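Local structure of arginyl-trna synthetase (Thermus thermophilus, 1IQ0) at residues A[102-107]-A[344-349]; A[113-118]-A[153-158]; A[143-148]-A[232-237]; A[218-223]-A[322-327]; A[236-241]-A[333-338]. The protein probably catalyses the ATP-dependent attachment of L-arginine to its cognate tRNA, releasing AMP and diphosphate, as a monomeric class I aminoacyl-tRNA synthetase. One frame throughout, in Å; residues are numbered along the deposited sequence.

Contact 1. Residues A[102-107]-A[344-349]; sequences PGVVLV and PKAEET
The carbonyl oxygen V104 O is gripped by two successive amides. E347 N bonds to it at 2.8 Å, and E348 N adds a weak bond. Here strands 104-108 and 348-354 pair in parallel in the sheet of the class I catalytic domain. The pairing goes on with L106 N, which donates to E348 O at 2.9 Å. Water 1 links V104 N to K345 O. Next to the backbone bonds is a small apolar patch. L106 CB meets A346 CB at 3.8 Å. With L106 CG anti to the backbone N (chi1 -171°), its CD2 reaches CG of the P344 ring. V105 and E348 share one face of the sheet, L106 and T349 the other. E348 forms a salt bridge with R141 of strand 141-149. G103 leaves room for E347: a side-chain carbon at 103 would collide with E347 CG, which lies 3.4 Å from G103 CA.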
# COMPACT_ATOMS: atom_id res chain seq x y z
N PRO A 102 18.44 6.08 4.66
CA PRO A 102 18.77 6.15 3.23
C PRO A 102 18.54 4.82 2.50
O PRO A 102 18.46 3.76 3.14
CB PRO A 102 20.25 6.55 3.24
CG PRO A 102 20.37 7.35 4.49
CD PRO A 102 19.59 6.51 5.47
N GLY A 103 18.43 4.89 1.18
CA GLY A 103 18.20 3.68 0.40
C GLY A 103 16.81 3.68 -0.21
O GLY A 103 15.82 3.48 0.49
N VAL A 104 16.74 3.89 -1.52
CA VAL A 104 15.48 3.92 -2.22
C VAL A 104 14.69 2.62 -2.23
O VAL A 104 15.24 1.54 -2.45
CB VAL A 104 15.68 4.37 -3.69
CG1 VAL A 104 14.37 4.20 -4.48
CG2 VAL A 104 16.13 5.83 -3.74
N VAL A 105 13.40 2.73 -1.96
CA VAL A 105 12.47 1.61 -2.01
C VAL A 105 11.58 2.06 -3.16
O VAL A 105 10.85 3.04 -3.05
CB VAL A 105 11.64 1.47 -0.71
CG1 VAL A 105 10.57 0.41 -0.91
CG2 VAL A 105 12.54 1.07 0.46
N LEU A 106 11.66 1.36 -4.28
CA LEU A 106 10.88 1.73 -5.46
C LEU A 106 9.59 0.94 -5.55
O LEU A 106 9.59 -0.28 -5.71
CB LEU A 106 11.72 1.50 -6.72
CG LEU A 106 11.16 2.03 -8.04
CD1 LEU A 106 10.99 3.55 -7.97
CD2 LEU A 106 12.11 1.65 -9.16
N VAL A 107 8.47 1.66 -5.44
CA VAL A 107 7.17 1.02 -5.52
C VAL A 107 6.53 1.24 -6.88
O VAL A 107 6.36 2.38 -7.32
CB VAL A 107 6.21 1.59 -4.44
CG1 VAL A 107 4.85 0.89 -4.52
CG2 VAL A 107 6.82 1.41 -3.06
N PRO A 344 17.13 4.83 -10.23
CA PRO A 344 16.76 4.99 -8.82
C PRO A 344 17.73 4.30 -7.86
O PRO A 344 17.78 4.64 -6.68
CB PRO A 344 15.37 4.35 -8.74
CG PRO A 344 14.91 4.24 -10.16
CD PRO A 344 16.16 3.97 -10.93
N LYS A 345 18.49 3.33 -8.37
CA LYS A 345 19.43 2.58 -7.53
C LYS A 345 18.67 2.02 -6.32
O LYS A 345 19.13 2.11 -5.18
CB LYS A 345 20.56 3.48 -7.03
CG LYS A 345 21.46 4.06 -8.12
CD LYS A 345 22.61 4.84 -7.50
CE LYS A 345 23.55 5.41 -8.55
NZ LYS A 345 22.91 6.45 -9.40
N ALA A 346 17.51 1.43 -6.57
CA ALA A 346 16.68 0.89 -5.50
C ALA A 346 17.32 -0.24 -4.72
O ALA A 346 17.88 -1.17 -5.30
CB ALA A 346 15.34 0.43 -6.06
N GLU A 347 17.21 -0.16 -3.40
CA GLU A 347 17.73 -1.19 -2.49
C GLU A 347 16.66 -2.27 -2.43
O GLU A 347 16.95 -3.43 -2.16
CB GLU A 347 17.92 -0.62 -1.08
CG GLU A 347 18.79 0.61 -1.01
CD GLU A 347 20.27 0.29 -0.92
OE1 GLU A 347 20.77 -0.44 -1.80
OE2 GLU A 347 20.92 0.77 0.03
N GLU A 348 15.42 -1.86 -2.66
CA GLU A 348 14.27 -2.75 -2.64
C GLU A 348 13.22 -2.29 -3.63
O GLU A 348 13.04 -1.10 -3.84
CB GLU A 348 13.61 -2.76 -1.25
CG GLU A 348 14.47 -3.27 -0.12
CD GLU A 348 13.72 -3.33 1.21
OE1 GLU A 348 12.65 -3.98 1.27
OE2 GLU A 348 14.20 -2.72 2.19
N THR A 349 12.52 -3.24 -4.23
CA THR A 349 11.47 -2.89 -5.16
C THR A 349 10.21 -3.62 -4.75
O THR A 349 10.28 -4.72 -4.18
CB THR A 349 11.80 -3.29 -6.61
OG1 THR A 349 12.07 -4.69 -6.68
CG2 THR A 349 13.00 -2.51 -7.12
O HOH W 1 19.23 3.73 -3.23

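Contact 2. Residues A[113-118]-A[153-158]; sequences NPNKEL and GRQAAE
N115 and Q155 lie side by side, pointing the same way, where the 'HIGH' region, the ATP-site signature of class I synthetases, meets the first turn of helix 154-165. N115 ND2 makes a weak hydrogen bond to Q155 O at 3.2 Å. It is bent, with 132° at the hydrogen. N115 CG sits between the backbone N and the carbonyl carbon (chi1 69°), which brings the amide, and ND2 with it, to that oxygen. The two side-chain amide planes are nearly perpendicular, 82° apart. Water 3 joins them further out. It accepts from N115 ND2 at 2.7 Å and donates to Q155 OE1. That oxygen also bonds to Y184 OH of helix 176-189. N115 CB packs 3.7 Å from A156 CA. N113 reaches the same glutamine from another direction. Its ND2 rests on Q155 CG at 3.5 Å, a packing contact. N113 OD1 takes a weak bond from water 2, which in turn accepts weakly from A156 N. With an alanine here, water 2 would probably lose this acceptor and a gap would open beside Q155 CG. P114, the centre of an inverse gamma turn, lies between N113 and N115, a bend consistent with both side chains facing the helix. Behind the turn, Q223 of helix 213-229 holds the loop in place: its NE2 hydrogen-bonds to both N113 O and K116 O.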
# COMPACT_ATOMS: atom_id res chain seq x y z
N ASN A 113 -2.73 -0.57 -19.05
CA ASN A 113 -2.62 -0.33 -20.48
C ASN A 113 -3.24 1.03 -20.74
O ASN A 113 -4.36 1.30 -20.31
CB ASN A 113 -3.34 -1.42 -21.27
CG ASN A 113 -2.54 -2.71 -21.32
OD1 ASN A 113 -1.34 -2.70 -21.53
ND2 ASN A 113 -3.22 -3.84 -21.13
N PRO A 114 -2.51 1.92 -21.43
CA PRO A 114 -3.05 3.26 -21.72
C PRO A 114 -3.93 3.24 -22.97
O PRO A 114 -3.65 3.94 -23.94
CB PRO A 114 -1.79 4.09 -21.91
CG PRO A 114 -0.84 3.11 -22.57
CD PRO A 114 -1.08 1.82 -21.79
N ASN A 115 -5.00 2.46 -22.93
CA ASN A 115 -5.87 2.33 -24.10
C ASN A 115 -7.36 2.55 -23.85
O ASN A 115 -8.16 2.49 -24.78
CB ASN A 115 -5.65 0.95 -24.71
CG ASN A 115 -6.19 -0.16 -23.84
OD1 ASN A 115 -6.07 -0.11 -22.61
ND2 ASN A 115 -6.77 -1.18 -24.46
N LYS A 116 -7.74 2.79 -22.59
CA LYS A 116 -9.15 3.02 -22.22
C LYS A 116 -9.25 3.37 -20.74
O LYS A 116 -8.25 3.31 -20.02
CB LYS A 116 -10.00 1.78 -22.54
CG LYS A 116 -9.64 0.52 -21.76
CD LYS A 116 -10.36 -0.69 -22.36
CE LYS A 116 -10.62 -1.79 -21.35
NZ LYS A 116 -9.39 -2.35 -20.75
N GLU A 117 -10.45 3.73 -20.28
CA GLU A 117 -10.65 4.12 -18.88
C GLU A 117 -10.36 2.99 -17.90
O GLU A 117 -10.52 1.82 -18.22
CB GLU A 117 -12.09 4.62 -18.65
CG GLU A 117 -13.16 3.53 -18.66
CD GLU A 117 -13.51 3.03 -20.06
OE1 GLU A 117 -14.24 2.02 -20.15
OE2 GLU A 117 -13.08 3.65 -21.05
N LEU A 118 -9.93 3.34 -16.69
CA LEU A 118 -9.62 2.35 -15.66
C LEU A 118 -10.90 1.65 -15.19
O LEU A 118 -11.97 2.24 -15.20
CB LEU A 118 -8.95 3.00 -14.45
CG LEU A 118 -7.86 4.07 -14.63
CD1 LEU A 118 -7.03 4.07 -13.35
CD2 LEU A 118 -6.97 3.79 -15.82
N GLY A 153 2.13 -1.40 -26.56
CA GLY A 153 1.38 -2.64 -26.46
C GLY A 153 0.26 -2.83 -27.47
O GLY A 153 -0.29 -1.86 -27.99
N ARG A 154 -0.06 -4.08 -27.75
CA ARG A 154 -1.13 -4.40 -28.69
C ARG A 154 -2.44 -3.77 -28.24
O ARG A 154 -3.25 -3.36 -29.08
CB ARG A 154 -1.30 -5.92 -28.81
CG ARG A 154 -2.47 -6.31 -29.71
CD ARG A 154 -2.64 -7.81 -29.86
NE ARG A 154 -2.03 -8.31 -31.09
CZ ARG A 154 -0.73 -8.41 -31.30
NH1 ARG A 154 0.12 -8.05 -30.35
NH2 ARG A 154 -0.27 -8.88 -32.45
N GLN A 155 -2.67 -3.70 -26.93
CA GLN A 155 -3.92 -3.11 -26.44
C GLN A 155 -4.04 -1.65 -26.86
O GLN A 155 -5.13 -1.20 -27.23
CB GLN A 155 -4.01 -3.24 -24.91
CG GLN A 155 -4.14 -4.69 -24.45
CD GLN A 155 -5.22 -5.45 -25.21
OE1 GLN A 155 -6.40 -5.12 -25.14
NE2 GLN A 155 -4.80 -6.47 -25.96
N ALA A 156 -2.94 -0.91 -26.82
CA ALA A 156 -2.95 0.49 -27.23
C ALA A 156 -3.10 0.55 -28.75
O ALA A 156 -3.73 1.46 -29.29
CB ALA A 156 -1.66 1.18 -26.80
N ALA A 157 -2.50 -0.40 -29.45
CA ALA A 157 -2.60 -0.42 -30.90
C ALA A 157 -4.06 -0.65 -31.31
O ALA A 157 -4.55 -0.02 -32.24
CB ALA A 157 -1.71 -1.52 -31.49
N GLU A 158 -4.74 -1.54 -30.61
CA GLU A 158 -6.13 -1.83 -30.96
C GLU A 158 -7.04 -0.63 -30.82
O GLU A 158 -7.89 -0.41 -31.67
CB GLU A 158 -6.68 -2.98 -30.14
CG GLU A 158 -5.98 -4.29 -30.40
CD GLU A 158 -6.74 -5.48 -29.86
OE1 GLU A 158 -7.26 -5.41 -28.72
OE2 GLU A 158 -6.82 -6.50 -30.57
O HOH W 2 -0.77 -1.15 -24.41
O HOH W 3 -7.15 -3.63 -23.30

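Contact 3. Residues A[143-148]-A[232-237]; sequences VLVLNY and ARYDLL
Two parallel neighbours of the nucleotide-binding sheet meet here: strand 141-149 and the lead-in to strand 236-239. V145 O accepts two amides, D235 N at 2.9 Å and L236 N at 3.0 Å. The D235 side chain returns to the same residue. With CG beside the backbone N (chi1 -63°), D235 OD1 takes V145 N at 2.8 Å through its anti lone pair, in a nearly straight bond (165°). N147 N then donates to L236 O. Around this, V145 CG1 packs against Y234 CD2 at 3.8 Å, and N147 CB lies 3.7 Å from the same ring carbon. Y234 OH bonds to T110. The L144 side chain crosses that of D235 at about a right angle, CD2 nearest the carboxyl carbon CG. Replacing D235 by a leucine is likely to leave V145 N without its acceptor. The carboxylate thus stands in for a backbone carbonyl beside the paired strands, and D235 binds both the amide and the carbonyl of V145, the latter shared with L236 N.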
# COMPACT_ATOMS: atom_id res chain seq x y z
N VAL A 143 11.18 6.65 -0.29
CA VAL A 143 10.29 6.03 -1.26
C VAL A 143 10.05 6.78 -2.56
O VAL A 143 9.93 8.00 -2.58
CB VAL A 143 8.90 5.76 -0.60
CG1 VAL A 143 7.93 5.14 -1.60
CG2 VAL A 143 9.08 4.87 0.61
N LEU A 144 9.98 6.02 -3.65
CA LEU A 144 9.70 6.58 -4.97
C LEU A 144 8.64 5.70 -5.62
O LEU A 144 8.73 4.47 -5.57
CB LEU A 144 10.96 6.61 -5.84
CG LEU A 144 12.04 7.63 -5.47
CD1 LEU A 144 13.21 7.49 -6.45
CD2 LEU A 144 11.47 9.05 -5.51
N VAL A 145 7.63 6.33 -6.20
CA VAL A 145 6.55 5.61 -6.86
C VAL A 145 6.68 5.71 -8.38
O VAL A 145 6.75 6.80 -8.95
CB VAL A 145 5.18 6.18 -6.41
CG1 VAL A 145 4.05 5.59 -7.25
CG2 VAL A 145 4.95 5.86 -4.93
N LEU A 146 6.72 4.55 -9.03
CA LEU A 146 6.87 4.50 -10.47
C LEU A 146 5.61 3.95 -11.13
O LEU A 146 5.01 3.00 -10.62
CB LEU A 146 8.07 3.63 -10.84
CG LEU A 146 8.42 3.39 -12.32
CD1 LEU A 146 9.86 2.93 -12.42
CD2 LEU A 146 7.48 2.35 -12.94
N ASN A 147 5.22 4.55 -12.25
CA ASN A 147 4.06 4.09 -13.01
C ASN A 147 4.58 3.72 -14.40
O ASN A 147 5.06 4.57 -15.14
CB ASN A 147 3.01 5.21 -13.09
CG ASN A 147 1.70 4.75 -13.72
OD1 ASN A 147 0.70 5.48 -13.73
ND2 ASN A 147 1.69 3.54 -14.27
N TYR A 148 4.50 2.43 -14.74
CA TYR A 148 4.99 1.92 -16.03
C TYR A 148 3.94 2.09 -17.12
O TYR A 148 2.81 1.62 -16.97
CB TYR A 148 5.37 0.44 -15.90
CG TYR A 148 5.58 -0.27 -17.22
CD1 TYR A 148 6.63 0.08 -18.07
CD2 TYR A 148 4.71 -1.29 -17.63
CE1 TYR A 148 6.81 -0.56 -19.30
CE2 TYR A 148 4.88 -1.93 -18.85
CZ TYR A 148 5.94 -1.56 -19.68
OH TYR A 148 6.13 -2.20 -20.88
N ALA A 232 -3.88 9.17 -5.35
CA ALA A 232 -2.66 8.38 -5.51
C ALA A 232 -1.53 9.34 -5.89
O ALA A 232 -1.78 10.36 -6.53
CB ALA A 232 -2.85 7.35 -6.62
N ARG A 233 -0.30 9.03 -5.49
CA ARG A 233 0.84 9.90 -5.80
C ARG A 233 1.86 9.19 -6.69
O ARG A 233 2.07 7.99 -6.56
CB ARG A 233 1.53 10.36 -4.51
CG ARG A 233 0.59 10.59 -3.32
CD ARG A 233 1.32 11.15 -2.10
NE ARG A 233 2.61 10.52 -1.83
CZ ARG A 233 2.81 9.20 -1.73
NH1 ARG A 233 1.79 8.36 -1.87
NH2 ARG A 233 4.02 8.72 -1.50
N TYR A 234 2.51 9.94 -7.58
CA TYR A 234 3.52 9.35 -8.46
C TYR A 234 4.74 10.23 -8.61
O TYR A 234 4.62 11.46 -8.69
CB TYR A 234 2.95 9.09 -9.87
CG TYR A 234 1.70 8.25 -9.90
CD1 TYR A 234 0.45 8.84 -9.76
CD2 TYR A 234 1.77 6.86 -10.04
CE1 TYR A 234 -0.71 8.07 -9.76
CE2 TYR A 234 0.62 6.08 -10.04
CZ TYR A 234 -0.62 6.70 -9.90
OH TYR A 234 -1.76 5.94 -9.88
N ASP A 235 5.91 9.61 -8.66
CA ASP A 235 7.15 10.36 -8.83
C ASP A 235 7.68 10.19 -10.26
O ASP A 235 8.12 11.15 -10.89
CB ASP A 235 8.22 9.88 -7.86
CG ASP A 235 7.84 10.11 -6.42
OD1 ASP A 235 7.52 9.13 -5.72
OD2 ASP A 235 7.86 11.29 -5.99
N LEU A 236 7.62 8.97 -10.77
CA LEU A 236 8.16 8.68 -12.09
C LEU A 236 7.21 7.94 -13.03
O LEU A 236 6.37 7.16 -12.62
CB LEU A 236 9.42 7.83 -11.96
CG LEU A 236 10.55 8.31 -11.06
CD1 LEU A 236 11.40 7.11 -10.64
CD2 LEU A 236 11.39 9.36 -11.79
N LEU A 237 7.40 8.21 -14.31
CA LEU A 237 6.66 7.55 -15.37
C LEU A 237 7.76 6.95 -16.23
O LEU A 237 8.75 7.61 -16.51
CB LEU A 237 5.89 8.57 -16.20
CG LEU A 237 4.36 8.64 -16.13
CD1 LEU A 237 3.86 8.65 -14.71
CD2 LEU A 237 3.91 9.89 -16.89

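Contact 4. Residues A[218-223]-A[322-327]; sequences RILLAQ and RPYENP
Van der Waals contacts carry this junction, and no hydrogen bond crosses between 218-223 and 322-327. L221 CD2 does most of the touching. It lies 3.2 Å from Y324 OH and 3.9 Å from Y324 CZ, obliquely to the ring. The same methyl reaches N326 CB at 4.0 Å and also touches E325 O. L220 comes to the phenol from the preceding position on the helix, with CD2 at 3.6 Å from Y324 OH. The hydroxyl end of the tyrosine therefore meets both leucines. Y324 CG is anti to the backbone N (chi1 179°), which extends the ring from the loop to the helix.

The contact joins helix 213-229 to the loop that follows strand 320-323 in the class I catalytic domain. This is packing at the surface, between a helix flanking the sheet and its edge region. L220 also packs on W239, and Y324 on L237, both of strand 236-239.

Polar bonds lie within the loop or lead outward. Y324 OH pairs with N217 ND2, about one turn back on the helix. N326 ND2 donates to Y324 O at 2.9 Å from above the carbonyl plane, 40° out of it. N326 OD1 accepts from the backbone N of both Y328 and Y329.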
# COMPACT_ATOMS: atom_id res chain seq x y z
N ARG A 218 -2.52 11.16 -24.90
CA ARG A 218 -3.84 11.77 -24.72
C ARG A 218 -4.72 10.90 -23.83
O ARG A 218 -5.44 11.40 -22.98
CB ARG A 218 -4.56 11.97 -26.06
CG ARG A 218 -3.93 13.00 -26.97
CD ARG A 218 -4.83 13.28 -28.18
NE ARG A 218 -6.10 13.91 -27.80
CZ ARG A 218 -7.01 14.33 -28.67
NH1 ARG A 218 -6.81 14.19 -29.98
NH2 ARG A 218 -8.13 14.90 -28.24
N ILE A 219 -4.65 9.59 -24.05
CA ILE A 219 -5.43 8.66 -23.26
C ILE A 219 -4.89 8.63 -21.84
O ILE A 219 -5.67 8.67 -20.88
CB ILE A 219 -5.38 7.24 -23.88
CG1 ILE A 219 -5.94 7.29 -25.31
CG2 ILE A 219 -6.18 6.27 -23.02
CD1 ILE A 219 -6.01 5.92 -25.99
N LEU A 220 -3.57 8.57 -21.69
CA LEU A 220 -2.94 8.54 -20.37
C LEU A 220 -3.29 9.76 -19.51
O LEU A 220 -3.52 9.63 -18.32
CB LEU A 220 -1.41 8.43 -20.50
CG LEU A 220 -0.64 8.58 -19.17
CD1 LEU A 220 -1.07 7.48 -18.19
CD2 LEU A 220 0.86 8.52 -19.42
N LEU A 221 -3.32 10.94 -20.11
CA LEU A 221 -3.66 12.14 -19.35
C LEU A 221 -5.05 12.03 -18.72
O LEU A 221 -5.25 12.43 -17.58
CB LEU A 221 -3.57 13.38 -20.25
CG LEU A 221 -2.13 13.83 -20.54
CD1 LEU A 221 -2.11 14.98 -21.55
CD2 LEU A 221 -1.47 14.27 -19.23
N ALA A 222 -6.01 11.46 -19.46
CA ALA A 222 -7.37 11.28 -18.95
C ALA A 222 -7.41 10.19 -17.87
O ALA A 222 -8.16 10.29 -16.91
CB ALA A 222 -8.33 10.93 -20.10
N GLN A 223 -6.60 9.15 -18.04
CA GLN A 223 -6.56 8.09 -17.03
C GLN A 223 -5.99 8.69 -15.76
O GLN A 223 -6.39 8.33 -14.65
CB GLN A 223 -5.64 6.95 -17.46
CG GLN A 223 -6.07 6.15 -18.66
CD GLN A 223 -5.06 5.08 -18.98
OE1 GLN A 223 -3.87 5.36 -19.06
NE2 GLN A 223 -5.52 3.84 -19.15
N ARG A 322 12.72 13.91 -17.67
CA ARG A 322 12.42 15.34 -17.76
C ARG A 322 11.04 15.54 -17.11
O ARG A 322 10.36 14.57 -16.78
CB ARG A 322 12.38 15.79 -19.23
CG ARG A 322 11.27 15.15 -20.03
CD ARG A 322 11.36 15.46 -21.53
NE ARG A 322 11.16 16.87 -21.82
CZ ARG A 322 12.13 17.74 -22.08
NH1 ARG A 322 13.40 17.33 -22.07
NH2 ARG A 322 11.84 19.01 -22.32
N PRO A 323 10.62 16.80 -16.92
CA PRO A 323 9.31 17.05 -16.30
C PRO A 323 8.18 16.56 -17.20
O PRO A 323 8.23 16.71 -18.42
CB PRO A 323 9.29 18.57 -16.13
CG PRO A 323 10.75 18.92 -15.98
CD PRO A 323 11.39 18.05 -17.04
N TYR A 324 7.15 15.98 -16.59
CA TYR A 324 6.01 15.50 -17.36
C TYR A 324 4.90 16.54 -17.29
O TYR A 324 4.40 16.86 -16.21
CB TYR A 324 5.49 14.18 -16.78
CG TYR A 324 4.28 13.64 -17.52
CD1 TYR A 324 4.37 13.27 -18.87
CD2 TYR A 324 3.04 13.50 -16.88
CE1 TYR A 324 3.26 12.77 -19.55
CE2 TYR A 324 1.93 13.01 -17.55
CZ TYR A 324 2.05 12.64 -18.89
OH TYR A 324 0.95 12.14 -19.55
N GLU A 325 4.53 17.07 -18.46
CA GLU A 325 3.49 18.08 -18.54
C GLU A 325 2.14 17.44 -18.22
O GLU A 325 1.67 16.55 -18.94
CB GLU A 325 3.47 18.70 -19.93
CG GLU A 325 2.45 19.83 -20.08
CD GLU A 325 2.47 20.46 -21.46
OE1 GLU A 325 2.21 19.74 -22.46
OE2 GLU A 325 2.73 21.67 -21.56
N ASN A 326 1.52 17.90 -17.14
CA ASN A 326 0.22 17.38 -16.72
C ASN A 326 -0.35 18.34 -15.69
O ASN A 326 0.40 19.04 -15.01
CB ASN A 326 0.37 15.99 -16.11
CG ASN A 326 0.87 16.04 -14.68
OD1 ASN A 326 0.10 15.95 -13.74
ND2 ASN A 326 2.18 16.19 -14.52
N PRO A 327 -1.68 18.38 -15.54
CA PRO A 327 -2.28 19.29 -14.57
C PRO A 327 -2.49 18.75 -13.16
O PRO A 327 -3.05 19.44 -12.31
CB PRO A 327 -3.61 19.65 -15.22
CG PRO A 327 -4.00 18.34 -15.84
CD PRO A 327 -2.70 17.85 -16.47

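Contact 5. Residues A[236-241]-A[333-338]; sequences LLVWES and RTSAPE
The R333 side chain runs beside that of L236, pointing the same way, and R333 NH1 comes to 3.9 Å from L236 CD2. R333 and S335 have the most surface buried here, followed by L236. R333 also makes a cation-pi contact with Y342. Its carbonyl O receives L237 N at 2.8 Å. S335 closes the other end. Its N donates to L237 O at 2.9 Å, and its OG accepts W239 N at 2.9 Å in an almost straight bond (172°). S335 OG sits between the backbone N and the carbonyl carbon (chi1 57°), which turns it to that amide. It lies at the edge of the W239 ring and also bonds to D242 OD1. Between R333 and S335, T334 OG1 donates to S335 O and takes a weak, bent bond from W239 NE1 at 2.8 Å. W239 in turn has a cation-pi partner in R213. Strands 236-239 and 333-335 run 16° apart, as parallel neighbours in the mixed sheet of the class I catalytic domain.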
# COMPACT_ATOMS: atom_id res chain seq x y z
N LEU A 236 7.62 8.97 -10.77
CA LEU A 236 8.16 8.68 -12.09
C LEU A 236 7.21 7.94 -13.03
O LEU A 236 6.37 7.16 -12.62
CB LEU A 236 9.42 7.83 -11.96
CG LEU A 236 10.55 8.31 -11.06
CD1 LEU A 236 11.40 7.11 -10.64
CD2 LEU A 236 11.39 9.36 -11.79
N LEU A 237 7.40 8.21 -14.31
CA LEU A 237 6.66 7.55 -15.37
C LEU A 237 7.76 6.95 -16.23
O LEU A 237 8.75 7.61 -16.51
CB LEU A 237 5.89 8.57 -16.20
CG LEU A 237 4.36 8.64 -16.13
CD1 LEU A 237 3.86 8.65 -14.71
CD2 LEU A 237 3.91 9.89 -16.89
N VAL A 238 7.62 5.68 -16.60
CA VAL A 238 8.59 5.05 -17.47
C VAL A 238 7.82 4.45 -18.64
O VAL A 238 6.94 3.61 -18.44
CB VAL A 238 9.41 3.95 -16.77
CG1 VAL A 238 10.22 3.18 -17.79
CG2 VAL A 238 10.36 4.58 -15.75
N TRP A 239 8.16 4.89 -19.84
CA TRP A 239 7.51 4.43 -21.06
C TRP A 239 8.27 3.28 -21.74
O TRP A 239 9.50 3.31 -21.86
CB TRP A 239 7.36 5.60 -22.05
CG TRP A 239 6.51 6.75 -21.52
CD1 TRP A 239 6.75 7.50 -20.41
CD2 TRP A 239 5.27 7.23 -22.07
NE1 TRP A 239 5.74 8.41 -20.22
CE2 TRP A 239 4.82 8.27 -21.22
CE3 TRP A 239 4.49 6.88 -23.18
CZ2 TRP A 239 3.62 8.97 -21.45
CZ3 TRP A 239 3.30 7.58 -23.42
CH2 TRP A 239 2.88 8.61 -22.55
N GLU A 240 7.53 2.27 -22.19
CA GLU A 240 8.12 1.14 -22.87
C GLU A 240 8.99 1.59 -24.05
O GLU A 240 10.09 1.07 -24.25
CB GLU A 240 7.01 0.19 -23.36
CG GLU A 240 7.51 -1.02 -24.15
CD GLU A 240 8.45 -1.90 -23.34
OE1 GLU A 240 8.24 -2.05 -22.11
OE2 GLU A 240 9.38 -2.47 -23.92
N SER A 241 8.51 2.55 -24.85
CA SER A 241 9.31 3.03 -25.98
C SER A 241 10.65 3.62 -25.54
O SER A 241 11.63 3.54 -26.27
CB SER A 241 8.52 4.04 -26.83
OG SER A 241 8.09 5.15 -26.06
N ARG A 333 7.96 13.23 -12.99
CA ARG A 333 8.97 13.17 -14.05
C ARG A 333 8.74 11.93 -14.92
O ARG A 333 8.36 10.86 -14.43
CB ARG A 333 10.39 13.15 -13.46
CG ARG A 333 10.91 14.50 -12.95
CD ARG A 333 12.28 14.35 -12.26
NE ARG A 333 13.41 14.12 -13.17
CZ ARG A 333 14.27 13.09 -13.08
NH1 ARG A 333 14.14 12.16 -12.13
NH2 ARG A 333 15.28 13.00 -13.94
N THR A 334 8.99 12.07 -16.21
CA THR A 334 8.79 10.97 -17.15
C THR A 334 10.05 10.63 -17.93
O THR A 334 10.90 11.49 -18.14
CB THR A 334 7.70 11.33 -18.19
OG1 THR A 334 7.50 10.23 -19.09
CG2 THR A 334 8.12 12.55 -19.01
N SER A 335 10.17 9.37 -18.33
CA SER A 335 11.30 8.99 -19.17
C SER A 335 10.96 9.68 -20.49
O SER A 335 9.79 9.93 -20.78
CB SER A 335 11.34 7.48 -19.37
OG SER A 335 10.13 7.01 -19.93
N ALA A 336 11.98 9.98 -21.29
CA ALA A 336 11.78 10.64 -22.57
C ALA A 336 13.02 10.51 -23.45
O ALA A 336 14.09 10.11 -22.98
CB ALA A 336 11.43 12.12 -22.34
N PRO A 337 12.91 10.87 -24.73
CA PRO A 337 14.08 10.77 -25.62
C PRO A 337 15.21 11.63 -25.08
O PRO A 337 16.38 11.24 -25.11
CB PRO A 337 13.55 11.30 -26.95
CG PRO A 337 12.09 10.93 -26.91
CD PRO A 337 11.72 11.29 -25.48
N GLU A 338 14.85 12.81 -24.58
CA GLU A 338 15.83 13.75 -24.05
C GLU A 338 15.58 14.02 -22.58
O GLU A 338 14.44 14.11 -22.13
CB GLU A 338 15.74 15.07 -24.83
CG GLU A 338 17.05 15.55 -25.41
CD GLU A 338 17.59 14.64 -26.50
OE1 GLU A 338 16.86 14.41 -27.49
OE2 GLU A 338 18.73 14.16 -26.37

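How the contacts relate
From the N terminus, strand 104-108 opens contact 1, which closes only at 344-349, and the other four contacts lie within that loop. Contact 2 starts in the 'HIGH' region and closes at 153-158. It crosses contact 3, which runs from strand 141-149 to 232-237. Contact 4 begins on helix 213-229, before contact 3 has closed, so these two cross. Contact 5 begins at L236 and L237, where contact 3 ends, and crosses contact 4 in its turn. Contacts 1, 3 and 5 join strands of one sheet in the order 348-354, 104-108, 141-149, 236-239, 333-335. Contact 4 packs helix 213-229 on the loop after strand 320-323, and the same helix touches contact 2.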